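Local coordinates for SusD homolog (Bacteroides thetaiotaomicron, PDB 3SGH), which probably binds glycans at the cell surface as a SusD-like outer-membrane lipoprotein, helping a partner transporter take them up, at residues A[183-187]-A[219-225]. Sequence-based numbering, arbitrary orientation.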
loop_
_atom_site.group_PDB
_atom_site.type_symbol
_atom_site.label_atom_id
_atom_site.label_comp_id
_atom_site.label_asym_id
_atom_site.label_seq_id
_atom_site.Cartn_x
_atom_site.Cartn_y
_atom_site.Cartn_z
ATOM N N LYS A 183 -1.164 14.973 -15.457
ATOM C CA LYS A 183 -1.194 13.595 -14.901
ATOM C C LYS A 183 -0.699 13.624 -13.458
ATOM O O LYS A 183 -1.310 13.016 -12.563
ATOM C CB LYS A 183 -0.333 12.636 -15.688
ATOM C CG LYS A 183 -0.783 12.324 -17.083
ATOM C CD LYS A 183 -1.973 11.384 -17.136
ATOM C CE LYS A 183 -2.399 11.011 -18.612
ATOM N NZ LYS A 183 -1.424 10.133 -19.338
ATOM N N TRP A 184 0.371 14.371 -13.218
ATOM C CA TRP A 184 0.823 14.515 -11.842
ATOM C C TRP A 184 -0.218 15.190 -10.938
ATOM O O TRP A 184 -0.315 14.891 -9.741
ATOM C CB TRP A 184 2.142 15.245 -11.736
ATOM C CG TRP A 184 3.325 14.419 -12.086
ATOM C CD1 TRP A 184 4.101 14.546 -13.186
ATOM C CD2 TRP A 184 3.865 13.325 -11.333
ATOM N NE1 TRP A 184 5.118 13.616 -13.167
ATOM C CE2 TRP A 184 4.985 12.842 -12.045
ATOM C CE3 TRP A 184 3.515 12.719 -10.119
ATOM C CZ2 TRP A 184 5.755 11.785 -11.587
ATOM C CZ3 TRP A 184 4.276 11.648 -9.678
ATOM C CH2 TRP A 184 5.384 11.200 -10.414
ATOM N N LEU A 185 -1.012 16.090 -11.495
ATOM C CA LEU A 185 -2.013 16.795 -10.671
ATOM C C LEU A 185 -3.087 15.823 -10.218
ATOM O O LEU A 185 -3.509 15.865 -9.075
ATOM C CB LEU A 185 -2.617 17.966 -11.460
ATOM C CG LEU A 185 -3.555 18.898 -10.671
ATOM C CD1 LEU A 185 -2.824 19.646 -9.586
ATOM C CD2 LEU A 185 -4.265 19.897 -11.668
ATOM N N LYS A 186 -3.551 14.965 -11.119
ATOM C CA LYS A 186 -4.509 13.925 -10.780
ATOM C C LYS A 186 -3.915 12.967 -9.767
ATOM O O LYS A 186 -4.587 12.586 -8.808
ATOM C CB LYS A 186 -5.002 13.176 -12.044
ATOM C CG LYS A 186 -5.941 14.012 -12.894
ATOM C CD LYS A 186 -6.415 13.260 -14.151
ATOM C CE LYS A 186 -5.267 13.201 -15.164
ATOM N NZ LYS A 186 -5.637 13.129 -16.619
ATOM N N PHE A 187 -2.642 12.602 -9.978
ATOM C CA PHE A 187 -1.909 11.731 -9.020
ATOM C C PHE A 187 -1.905 12.380 -7.636
ATOM O O PHE A 187 -2.259 11.740 -6.604
ATOM C CB PHE A 187 -0.481 11.479 -9.506
ATOM C CG PHE A 187 0.331 10.599 -8.599
ATOM C CD1 PHE A 187 1.012 11.153 -7.516
ATOM C CD2 PHE A 187 0.511 9.252 -8.897
ATOM C CE1 PHE A 187 1.802 10.344 -6.650
ATOM C CE2 PHE A 187 1.286 8.430 -8.057
ATOM C CZ PHE A 187 1.945 8.990 -6.920
ATOM N N VAL A 219 -9.281 13.924 -9.502
ATOM C CA VAL A 219 -8.552 12.675 -9.233
ATOM C C VAL A 219 -8.432 11.881 -10.538
ATOM O O VAL A 219 -8.957 12.283 -11.600
ATOM C CB VAL A 219 -9.253 11.854 -8.118
ATOM C CG1 VAL A 219 -9.204 12.598 -6.754
ATOM C CG2 VAL A 219 -10.727 11.541 -8.501
HETATM N N MSE A 220 -7.758 10.743 -10.473
HETATM C CA MSE A 220 -7.636 9.870 -11.658
HETATM C C MSE A 220 -9.025 9.391 -12.085
HETATM O O MSE A 220 -9.892 9.102 -11.240
HETATM C CB MSE A 220 -6.758 8.661 -11.372
HETATM C CG MSE A 220 -5.333 8.975 -11.068
HETATM SE SE MSE A 220 -4.387 7.336 -10.718
HETATM C CE MSE A 220 -2.691 8.212 -10.391
ATOM N N GLU A 221 -9.247 9.332 -13.399
ATOM C CA GLU A 221 -10.555 8.958 -13.953
ATOM C C GLU A 221 -10.522 7.830 -14.983
ATOM O O GLU A 221 -11.530 7.153 -15.144
ATOM C CB GLU A 221 -11.228 10.153 -14.602
ATOM C CG GLU A 221 -11.557 11.245 -13.615
ATOM C CD GLU A 221 -12.754 10.926 -12.730
ATOM O OE1 GLU A 221 -13.249 9.766 -12.723
ATOM O OE2 GLU A 221 -13.231 11.867 -12.035
ATOM N N SER A 222 -9.368 7.591 -15.587
ATOM C CA SER A 222 -9.240 6.556 -16.617
ATOM C C SER A 222 -7.919 5.824 -16.501
ATOM O O SER A 222 -6.966 6.318 -15.855
ATOM C CB SER A 222 -9.332 7.184 -18.005
ATOM O OG SER A 222 -8.241 8.050 -18.239
ATOM N N VAL A 223 -7.845 4.650 -17.117
ATOM C CA VAL A 223 -6.628 3.807 -17.017
ATOM C C VAL A 223 -5.355 4.505 -17.498
ATOM O O VAL A 223 -4.273 4.216 -16.984
ATOM C CB VAL A 223 -6.796 2.414 -17.689
ATOM C CG1 VAL A 223 -7.860 1.612 -16.962
ATOM C CG2 VAL A 223 -7.109 2.532 -19.177
ATOM N N GLY A 224 -5.478 5.444 -18.436
ATOM C CA GLY A 224 -4.325 6.225 -18.914
ATOM C C GLY A 224 -3.740 7.150 -17.859
ATOM O O GLY A 224 -2.668 7.706 -18.031
ATOM N N ASP A 225 -4.469 7.334 -16.768
ATOM C CA ASP A 225 -4.014 8.153 -15.673
ATOM C C ASP A 225 -3.124 7.414 -14.650
ATOM O O ASP A 225 -2.428 8.045 -13.832
ATOM C CB ASP A 225 -5.226 8.722 -14.922
ATOM C CG ASP A 225 -6.085 9.662 -15.769
ATOM O OD1 ASP A 225 -5.590 10.215 -16.754
ATOM O OD2 ASP A 225 -7.292 9.870 -15.430
HETATM O O HOH W 1 -2.901 10.826 -13.550
HETATM O O HOH W 2 -8.531 11.829 -16.691
#
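Asp-225 OD2 is gripped by two amides of its own loop, while the other oxygen of the same carboxylate meets Lys-186 across the contact. OD2 takes the backbone N of Glu-221 at 2.9 Å in a nearly straight bond (170°) on its anti lone pair, and the N of Ser-222 from one side of the carboxylate plane. OD1 is left to face the helix, where Lys-186 NZ closes a salt bridge at 2.9 Å from the other side, both of these donors standing well out of the plane. The ammonium reaches it because the lysine chain, crossing Asp-225 at about a right angle, bends at chi3 (-74°) after running over the Val-219 carbonyl. A water bridges Lys-186 NZ and Asp-225 OD2, so the amine holds OD1 directly and OD2 through the water. Were Asp-225 replaced by an alanine, the Lys-186 charge would probably lose its mate and the two loop amides their acceptor. In the alpha-alpha superhelix of this SusD homolog, the contact joins helix 181-198 to the loop that leaves the next helix, 204-217, and leads into strand 227-229. One turn earlier on the helix, Lys-183 NZ donates to Gly-224 O at 3.0 Å, tilted out of the carbonyl plane. A second water donates to Lys-183 O and Asp-225 O, linking the two backbones. At the buried end, the extended selenomethionine Met-220 lies alongside Phe-187, its CE 3.7 Å from ring atom CD2, while Tyr-177 touches both side chains and hydrogen-bonds Asp-225 O.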